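Local coordinates for protein NRD1 (Saccharomyces cerevisiae, PDB 3CLJ) that probably binds the phosphorylated C-terminal domain of RNA polymerase II through its CTD-interacting domain, linking the Nrd1-Nab3-Sen1 termination complex to the transcribing enzyme, at residues A[8-13]-A[62-67]; A[41-46]-A[66-71]; A[106-111]-A[118-123]. One frame throughout, in Å; residues are numbered along the deposited sequence. Where two conformers were deposited one is given.

How the interactions relate
All three contacts are buried and apolar, with no hydrogen bond across any of them, and in each an isoleucine takes most of the burial. Interactions 1 and 2 lie close to the middle of the domain and share helix 58-77: I64 reaches toward helix 3-11, and I68, one turn later, toward helix 39-52. Interaction 3, farther out, joins helices 90-111 and 114-130, whose A108 and L123 pack back onto L62 and D66. The chemistry differs in detail: an aromatic face in interaction 1, three isoleucines round a fourth in interaction 2, and a small alanine beside an isoleucine in interaction 3. Salt bridges flank the second and third contacts.

Interaction 1 of 3, residues A[8-13]-A[62-67]; sequences ATLESF and LYIIDS
L10, near the end of helix 3-11, and I64, in the first half of helix 58-77, are the closest backbone pair, yet their CA atoms stay 9.3 Å apart, and the space between the two segments is bridged by side chains alone. I64 does the bridging. Its CG1 is anti to its own carbonyl carbon (chi1 -74°), and with CD1 extended beyond it the chain brings one methyl group against both L10 and F13. That methyl, I64 CD1, touches L10 CD1 at 3.6 Å, the two side chains meeting at a slant. I64 CD1 also sits over the middle of the F13 ring, 4.0 Å from its centroid and 10° off the ring normal, a CH-pi contact made squarely on one face. F13 comes from the opposite direction and turns that face to the methyl. L10 CG is anti to the backbone N (chi1 -176°), which carries CD1 in alongside the ring-bound methyl.

The backbone around F13 is kept in its turn by short bonds within 8-13. F13 N binds L10 O at 3.1 Å, and the hydroxyl of S12 gives its proton to T9 O, S12 OG to T9 O 2.6 Å. Y49 of helix 39-52 touches L10, F13 and I64 alike and closes the group from that side. Such burial of the first helix and the turn after it against a central helix belongs to the all-helical CTD-interacting domain, whose helices wind into a right-handed superhelix.

Interaction 2 of 3, residues A[41-46]-A[66-71]; sequences KIISLI and DSIGRA
Two helices of the CTD-interacting domain's superhelix, 39-52 and 58-77, run roughly antiparallel here, and their facing side is filled by isoleucines: I42, I43 and I46 gather round I68. The axes of the two short segments pass 11.8 Å apart with an angle of 148° between their directions, wide enough for a layer of branched side chains from both helices. I46 and I68 reach toward each other tip to tip, and their CD1 atoms meet at 4.0 Å. I46 CG1 stands between its own backbone N and carbonyl carbon, the crowded position, unlike that of I42 and I43; this points the I46 CD1 methyl at both branches of I68, with I46 CD1 to I68 CG2 at 4.2 Å. The other two isoleucines touch more loosely, each on a different branch: I42 CG2 faces I68 CD1 at 4.4 Å, and I43 CD1 faces I68 CG2 at 4.3 Å. I68 thus has a methyl partner from each of three residues and supplies more than half of the buried surface.

On 66-71 itself, R70 grips D66, one turn earlier, with two nitrogens side-on: R70 NE to D66 OD1 and R70 NH2 to D66 OD2, both 2.8 Å, the second nearly straight at 174°. D66 CG lies at the edge of the guanidinium and in its plane, though the nitrogens sit about 32° out of the carboxylate plane; the two bonds limit the rotation of both groups. W127 NE1 also donates to D66 OD1, tying in helix 114-130. Helix 22-34 covers I68 with T29 and A32 and I42 with Y31, F6 of helix 3-11 touches I42, and helix 90-111 meets I43 through A93, T96 and L97.

Interaction 3 of 3, residues A[106-111]-A[118-123]; sequences SDAIAK and EKIRML
K111 NZ donates to D107 OD1 at 3.0 Å, a salt bridge along one turn of helix 90-111 that meets the carboxylate on its syn side, 18° out of plane; K58 pairs with the other oxygen, OD2. Beyond it the chain turns sharply into helix 114-130, and the contact closes this pair of consecutive helices, a helical hairpin of the all-helical CTD-interacting domain. I109 and I120 come nearest, their CA atoms 7.2 Å apart.

I120 points at helix 90-111 and forks there. Its CG1 lies anti to the carbonyl carbon (chi1 -62°) and extends CD1 to the A108 methyl, A108 CB to I120 CD1 3.9 Å, and against I109 CG1 as well, while CG2 is turned to the I109 side chain. With I120 cut back to an alanine, A108 CB and the I109 side chain would probably lose their methyl partners, and a gap would open between the two helices. The small A108 lets I120 CD1 lie right against the helix backbone, 3.9 Å from A108 C.

L62 of helix 58-77 packs on A108, and F146 and A147 of helix 144-149 on I109. Near the turn, S112 OG binds A108 O and K117 NZ binds I109 O. I109 meets I120 CG2 with two carbons of one branch, CG1 at 3.8 Å and CD1 at 3.9 Å.

Interaction 1 of 3, residues A[8-13]-A[62-67]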
loop_
_atom_site.group_PDB
_atom_site.type_symbol
_atom_site.label_atom_id
_atom_site.label_comp_id
_atom_site.label_asym_id
_atom_site.label_seq_id
_atom_site.Cartn_x
_atom_site.Cartn_y
_atom_site.Cartn_z
ATOM N N ALA A 8 -0.040 -12.881 -10.961
ATOM C CA ALA A 8 0.100 -14.156 -10.254
ATOM C C ALA A 8 0.858 -14.031 -8.927
ATOM O O ALA A 8 0.477 -14.669 -7.952
ATOM C CB ALA A 8 0.736 -15.310 -11.204
ATOM N N THR A 9 1.901 -13.203 -8.867
ATOM C CA THR A 9 2.674 -13.033 -7.641
ATOM C C THR A 9 1.851 -12.271 -6.564
ATOM O O THR A 9 1.825 -12.672 -5.378
ATOM C CB THR A 9 4.013 -12.314 -7.923
ATOM O OG1 THR A 9 4.782 -13.127 -8.829
ATOM C CG2 THR A 9 4.805 -12.059 -6.642
ATOM N N LEU A 10 1.149 -11.217 -7.008
ATOM C CA LEU A 10 0.177 -10.572 -6.148
ATOM C C LEU A 10 -0.947 -11.533 -5.648
ATOM O O LEU A 10 -1.157 -11.647 -4.419
ATOM C CB LEU A 10 -0.374 -9.270 -6.768
ATOM C CG LEU A 10 -1.323 -8.523 -5.815
ATOM C CD1 LEU A 10 -0.706 -7.885 -4.536
ATOM C CD2 LEU A 10 -1.999 -7.530 -6.583
ATOM N N GLU A 11 -1.662 -12.194 -6.567
ATOM C CA GLU A 11 -2.638 -13.179 -6.175
ATOM C C GLU A 11 -2.112 -14.231 -5.169
ATOM O O GLU A 11 -2.887 -14.701 -4.316
ATOM C CB GLU A 11 -3.273 -13.895 -7.421
ATOM C CG GLU A 11 -4.181 -13.008 -8.276
ATOM C CD GLU A 11 -4.421 -13.510 -9.686
ATOM O OE1 GLU A 11 -3.711 -14.432 -10.178
ATOM O OE2 GLU A 11 -5.341 -12.962 -10.324
ATOM N N SER A 12 -0.835 -14.639 -5.266
ATOM C CA SER A 12 -0.297 -15.672 -4.381
ATOM C C SER A 12 -0.240 -15.284 -2.877
ATOM O O SER A 12 -0.027 -16.152 -2.032
ATOM C CB SER A 12 1.074 -16.176 -4.854
ATOM O OG SER A 12 2.060 -15.166 -4.685
ATOM N N PHE A 13 -0.417 -14.004 -2.553
ATOM C CA PHE A 13 -0.417 -13.529 -1.153
ATOM C C PHE A 13 -1.558 -14.143 -0.347
ATOM O O PHE A 13 -1.511 -14.200 0.891
ATOM C CB PHE A 13 -0.452 -12.007 -1.081
ATOM C CG PHE A 13 0.924 -11.347 -1.182
ATOM C CD1 PHE A 13 1.594 -11.262 -2.433
ATOM C CD2 PHE A 13 1.545 -10.795 -0.043
ATOM C CE1 PHE A 13 2.822 -10.671 -2.566
ATOM C CE2 PHE A 13 2.837 -10.166 -0.151
ATOM C CZ PHE A 13 3.481 -10.113 -1.424
ATOM N N LEU A 62 -1.233 -3.273 3.085
ATOM C CA LEU A 62 -0.667 -1.934 3.364
ATOM C C LEU A 62 0.882 -1.919 3.303
ATOM O O LEU A 62 1.500 -0.883 2.958
ATOM C CB LEU A 62 -1.188 -1.406 4.727
ATOM C CG LEU A 62 -2.700 -1.103 4.766
ATOM C CD1 LEU A 62 -3.153 -0.805 6.227
ATOM C CD2 LEU A 62 -3.192 -0.023 3.809
ATOM N N TYR A 63 1.493 -3.062 3.630
ATOM C CA TYR A 63 2.959 -3.258 3.435
ATOM C C TYR A 63 3.309 -3.191 1.939
ATOM O O TYR A 63 4.334 -2.619 1.532
ATOM C CB TYR A 63 3.447 -4.579 4.019
ATOM C CG TYR A 63 3.524 -4.627 5.554
ATOM C CD1 TYR A 63 3.445 -3.456 6.338
ATOM C CD2 TYR A 63 3.710 -5.844 6.203
ATOM C CE1 TYR A 63 3.552 -3.517 7.751
ATOM C CE2 TYR A 63 3.806 -5.932 7.584
ATOM C CZ TYR A 63 3.742 -4.770 8.354
ATOM O OH TYR A 63 3.860 -4.889 9.711
ATOM N N ILE A 64 2.458 -3.775 1.100
ATOM C CA ILE A 64 2.711 -3.731 -0.334
ATOM C C ILE A 64 2.653 -2.272 -0.845
ATOM O O ILE A 64 3.527 -1.816 -1.600
ATOM C CB ILE A 64 1.691 -4.606 -1.132
ATOM C CG1 ILE A 64 1.982 -6.108 -0.985
ATOM C CG2 ILE A 64 1.761 -4.294 -2.654
ATOM C CD1 ILE A 64 0.736 -7.045 -1.395
ATOM N N ILE A 65 1.620 -1.542 -0.425
ATOM C CA ILE A 65 1.498 -0.097 -0.685
ATOM C C ILE A 65 2.618 0.776 -0.079
ATOM O O ILE A 65 3.075 1.762 -0.710
ATOM C CB ILE A 65 0.049 0.406 -0.270
ATOM C CG1 ILE A 65 -0.986 -0.204 -1.210
ATOM C CG2 ILE A 65 -0.019 1.969 -0.177
ATOM C CD1 ILE A 65 -2.427 -0.204 -0.638
ATOM N N ASP A 66 3.041 0.463 1.152
ATOM C CA ASP A 66 4.189 1.096 1.752
ATOM C C ASP A 66 5.427 0.955 0.907
ATOM O O ASP A 66 6.163 1.896 0.723
ATOM C CB ASP A 66 4.492 0.481 3.159
ATOM C CG ASP A 66 5.704 1.083 3.798
ATOM O OD1 ASP A 66 5.726 2.309 4.045
ATOM O OD2 ASP A 66 6.690 0.363 4.063
ATOM N N SER A 67 5.689 -0.258 0.469
ATOM C CA SER A 67 6.919 -0.549 -0.247
ATOM C C SER A 67 6.965 0.155 -1.626
ATOM O O SER A 67 7.932 0.827 -1.955
ATOM C CB SER A 67 7.054 -2.065 -0.432
ATOM O OG SER A 67 8.323 -2.366 -0.990
#

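Interaction 2 of 3, residues A[41-46]-A[66-71]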
loop_
_atom_site.group_PDB
_atom_site.type_symbol
_atom_site.label_atom_id
_atom_site.label_comp_id
_atom_site.label_asym_id
_atom_site.label_seq_id
_atom_site.Cartn_x
_atom_site.Cartn_y
_atom_site.Cartn_z
ATOM N N LYS A 41 -2.014 0.447 -13.975
ATOM C CA LYS A 41 -2.598 -0.854 -13.688
ATOM C C LYS A 41 -1.890 -1.662 -12.561
ATOM O O LYS A 41 -2.470 -2.630 -12.045
ATOM C CB LYS A 41 -2.869 -1.663 -14.986
ATOM C CG LYS A 41 -1.683 -2.299 -15.683
ATOM C CD LYS A 41 -2.160 -2.999 -16.992
ATOM C CE LYS A 41 -0.934 -3.516 -17.800
ATOM N NZ LYS A 41 -1.162 -4.237 -19.124
ATOM N N ILE A 42 -0.659 -1.281 -12.203
ATOM C CA ILE A 42 0.013 -1.817 -11.010
ATOM C C ILE A 42 -0.709 -1.277 -9.758
ATOM O O ILE A 42 -1.021 -2.047 -8.818
ATOM C CB ILE A 42 1.528 -1.435 -10.966
ATOM C CG1 ILE A 42 2.325 -2.228 -12.059
ATOM C CG2 ILE A 42 2.095 -1.529 -9.485
ATOM C CD1 ILE A 42 3.562 -1.495 -12.640
ATOM N N ILE A 43 -0.996 0.018 -9.786
ATOM C CA ILE A 43 -1.584 0.750 -8.669
ATOM C C ILE A 43 -3.048 0.306 -8.421
ATOM O O ILE A 43 -3.402 -0.015 -7.268
ATOM C CB ILE A 43 -1.384 2.308 -8.857
ATOM C CG1 ILE A 43 0.133 2.675 -8.760
ATOM C CG2 ILE A 43 -2.270 3.147 -7.890
ATOM C CD1 ILE A 43 0.715 2.590 -7.352
ATOM N N SER A 44 -3.841 0.227 -9.484
ATOM C CA SER A 44 -5.237 -0.261 -9.384
ATOM C C SER A 44 -5.276 -1.677 -8.803
ATOM O O SER A 44 -6.023 -1.949 -7.844
ATOM C CB SER A 44 -6.027 -0.118 -10.710
ATOM O OG SER A 44 -5.770 -1.190 -11.603
ATOM N N LEU A 45 -4.396 -2.551 -9.281
ATOM C CA LEU A 45 -4.341 -3.889 -8.714
ATOM C C LEU A 45 -4.010 -3.975 -7.225
ATOM O O LEU A 45 -4.667 -4.731 -6.499
ATOM C CB LEU A 45 -3.503 -4.857 -9.558
ATOM C CG LEU A 45 -3.513 -6.344 -9.128
ATOM C CD1 LEU A 45 -4.960 -6.966 -9.099
ATOM C CD2 LEU A 45 -2.577 -7.223 -10.039
ATOM N N ILE A 46 -3.019 -3.202 -6.757
ATOM C CA ILE A 46 -2.617 -3.272 -5.363
ATOM C C ILE A 46 -3.656 -2.602 -4.462
ATOM O O ILE A 46 -3.825 -3.002 -3.329
ATOM C CB ILE A 46 -1.121 -2.803 -5.112
ATOM C CG1 ILE A 46 -0.944 -1.269 -5.168
ATOM C CG2 ILE A 46 -0.137 -3.616 -6.033
ATOM C CD1 ILE A 46 0.485 -0.754 -4.825
ATOM N N ASP A 66 3.041 0.463 1.152
ATOM C CA ASP A 66 4.189 1.096 1.752
ATOM C C ASP A 66 5.427 0.955 0.907
ATOM O O ASP A 66 6.163 1.896 0.723
ATOM C CB ASP A 66 4.492 0.481 3.159
ATOM C CG ASP A 66 5.704 1.083 3.798
ATOM O OD1 ASP A 66 5.726 2.309 4.045
ATOM O OD2 ASP A 66 6.690 0.363 4.063
ATOM N N SER A 67 5.689 -0.258 0.469
ATOM C CA SER A 67 6.919 -0.549 -0.247
ATOM C C SER A 67 6.965 0.155 -1.626
ATOM O O SER A 67 7.932 0.827 -1.955
ATOM C CB SER A 67 7.054 -2.065 -0.432
ATOM O OG SER A 67 8.323 -2.366 -0.990
ATOM N N ILE A 68 5.908 -0.016 -2.407
ATOM C CA ILE A 68 5.821 0.571 -3.705
ATOM C C ILE A 68 5.639 2.102 -3.555
ATOM O O ILE A 68 6.334 2.896 -4.215
ATOM C CB ILE A 68 4.689 -0.116 -4.532
ATOM C CG1 ILE A 68 5.158 -1.513 -4.976
ATOM C CG2 ILE A 68 4.271 0.778 -5.773
ATOM C CD1 ILE A 68 4.009 -2.372 -5.665
ATOM N N GLY A 69 4.761 2.513 -2.644
ATOM C CA GLY A 69 4.587 3.920 -2.414
ATOM C C GLY A 69 5.817 4.696 -2.044
ATOM O O GLY A 69 6.028 5.804 -2.589
ATOM N N ARG A 70 6.653 4.149 -1.119
ATOM C CA ARG A 70 7.838 4.888 -0.663
ATOM C C ARG A 70 8.950 4.728 -1.700
ATOM O O ARG A 70 9.763 5.627 -1.836
ATOM C CB ARG A 70 8.321 4.561 0.784
ATOM C CG ARG A 70 7.491 5.195 1.973
ATOM C CD ARG A 70 8.101 4.948 3.447
ATOM N NE ARG A 70 8.224 3.506 3.674
ATOM C CZ ARG A 70 9.340 2.789 3.535
ATOM N NH1 ARG A 70 10.512 3.364 3.252
ATOM N NH2 ARG A 70 9.263 1.478 3.651
ATOM N N ALA A 71 8.953 3.619 -2.460
ATOM C CA ALA A 71 9.918 3.475 -3.587
ATOM C C ALA A 71 9.663 4.543 -4.677
ATOM O O ALA A 71 10.586 5.199 -5.152
ATOM C CB ALA A 71 9.917 2.064 -4.183
#

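Interaction 3 of 3, residues A[106-111]-A[118-123]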
loop_
_atom_site.group_PDB
_atom_site.type_symbol
_atom_site.label_atom_id
_atom_site.label_comp_id
_atom_site.label_asym_id
_atom_site.label_seq_id
_atom_site.Cartn_x
_atom_site.Cartn_y
_atom_site.Cartn_z
ATOM N N SER A 106 -9.032 2.791 6.888
ATOM C CA SER A 106 -10.171 2.597 7.773
ATOM C C SER A 106 -10.628 1.154 7.741
ATOM O O SER A 106 -10.882 0.576 8.792
ATOM C CB SER A 106 -11.339 3.562 7.440
ATOM O OG SER A 106 -10.798 4.887 7.518
ATOM N N ASP A 107 -10.747 0.587 6.540
ATOM C CA ASP A 107 -11.149 -0.800 6.402
ATOM C C ASP A 107 -10.093 -1.767 6.976
ATOM O O ASP A 107 -10.445 -2.718 7.646
ATOM C CB ASP A 107 -11.424 -1.165 4.931
ATOM C CG ASP A 107 -12.200 -2.442 4.792
ATOM O OD1 ASP A 107 -13.177 -2.631 5.569
ATOM O OD2 ASP A 107 -11.905 -3.234 3.865
ATOM N N ALA A 108 -8.818 -1.548 6.674
ATOM C CA ALA A 108 -7.767 -2.446 7.186
ATOM C C ALA A 108 -7.802 -2.466 8.715
ATOM O O ALA A 108 -7.719 -3.544 9.313
ATOM C CB ALA A 108 -6.366 -2.027 6.658
ATOM N N ILE A 109 -7.955 -1.266 9.334
ATOM C CA ILE A 109 -7.977 -1.135 10.793
ATOM C C ILE A 109 -9.186 -1.871 11.378
ATOM O O ILE A 109 -9.043 -2.673 12.320
ATOM C CB ILE A 109 -7.894 0.318 11.246
ATOM C CG1 ILE A 109 -6.465 0.836 11.038
ATOM C CG2 ILE A 109 -8.311 0.459 12.717
ATOM C CD1 ILE A 109 -6.353 2.402 11.048
ATOM N N ALA A 110 -10.358 -1.650 10.778
ATOM C CA ALA A 110 -11.642 -2.247 11.219
ATOM C C ALA A 110 -11.589 -3.795 11.131
ATOM O O ALA A 110 -12.226 -4.504 11.880
ATOM C CB ALA A 110 -12.782 -1.719 10.347
ATOM N N LYS A 111 -10.841 -4.318 10.181
ATOM C CA LYS A 111 -10.788 -5.748 10.012
ATOM C C LYS A 111 -9.596 -6.434 10.705
ATOM O O LYS A 111 -9.508 -7.652 10.719
ATOM C CB LYS A 111 -10.833 -6.044 8.519
ATOM C CG LYS A 111 -12.199 -5.672 7.874
ATOM C CD LYS A 111 -12.136 -5.855 6.346
ATOM C CE LYS A 111 -13.511 -6.150 5.751
ATOM N NZ LYS A 111 -14.541 -5.191 6.221
ATOM N N GLU A 118 -1.931 -2.319 15.613
ATOM C CA GLU A 118 -0.764 -1.605 16.164
ATOM C C GLU A 118 0.369 -1.454 15.180
ATOM O O GLU A 118 1.088 -0.466 15.197
ATOM C CB GLU A 118 -0.395 -1.933 17.634
ATOM C CG GLU A 118 -1.471 -1.389 18.682
ATOM C CD GLU A 118 -1.712 0.177 18.742
ATOM O OE1 GLU A 118 -0.871 0.860 19.384
ATOM O OE2 GLU A 118 -2.757 0.710 18.215
ATOM N N LYS A 119 0.495 -2.456 14.296
ATOM C CA LYS A 119 1.425 -2.439 13.179
ATOM C C LYS A 119 0.975 -1.425 12.117
ATOM O O LYS A 119 1.825 -0.771 11.482
ATOM C CB LYS A 119 1.579 -3.862 12.575
ATOM C CG LYS A 119 2.436 -4.773 13.486
ATOM C CD LYS A 119 2.240 -6.275 13.204
ATOM C CE LYS A 119 3.137 -7.203 14.155
ATOM N NZ LYS A 119 2.548 -8.609 14.244
ATOM N N ILE A 120 -0.332 -1.306 11.900
ATOM C CA ILE A 120 -0.814 -0.223 11.008
ATOM C C ILE A 120 -0.468 1.173 11.586
ATOM O O ILE A 120 0.071 2.025 10.891
ATOM C CB ILE A 120 -2.337 -0.343 10.696
ATOM C CG1 ILE A 120 -2.637 -1.662 9.948
ATOM C CG2 ILE A 120 -2.872 0.987 9.963
ATOM C CD1 ILE A 120 -4.089 -2.047 9.859
ATOM N N ARG A 121 -0.743 1.385 12.867
ATOM C CA ARG A 121 -0.333 2.619 13.563
ATOM C C ARG A 121 1.148 2.974 13.335
ATOM O O ARG A 121 1.448 4.116 12.981
ATOM C CB ARG A 121 -0.716 2.491 15.038
ATOM C CG ARG A 121 -1.056 3.800 15.765
ATOM C CD ARG A 121 0.171 4.656 16.118
ATOM N NE ARG A 121 0.125 5.200 17.473
ATOM C CZ ARG A 121 -0.976 5.479 18.171
ATOM N NH1 ARG A 121 -2.177 5.298 17.662
ATOM N NH2 ARG A 121 -0.874 5.936 19.403
ATOM N N MET A 122 2.074 2.007 13.473
ATOM C CA MET A 122 3.498 2.308 13.216
ATOM C C MET A 122 3.810 2.643 11.808
ATOM O O MET A 122 4.610 3.533 11.511
ATOM C CB MET A 122 4.454 1.168 13.612
ATOM C CG MET A 122 5.954 1.548 13.240
ATOM S SD MET A 122 6.697 2.913 14.226
ATOM C CE MET A 122 7.234 4.014 12.928
ATOM N N LEU A 123 3.160 1.940 10.906
ATOM C CA LEU A 123 3.244 2.262 9.520
ATOM C C LEU A 123 2.748 3.682 9.212
ATOM O O LEU A 123 3.377 4.420 8.409
ATOM C CB LEU A 123 2.441 1.183 8.752
ATOM C CG LEU A 123 2.705 0.892 7.302
ATOM C CD1 LEU A 123 4.150 0.406 7.050
ATOM C CD2 LEU A 123 1.592 -0.045 6.706
#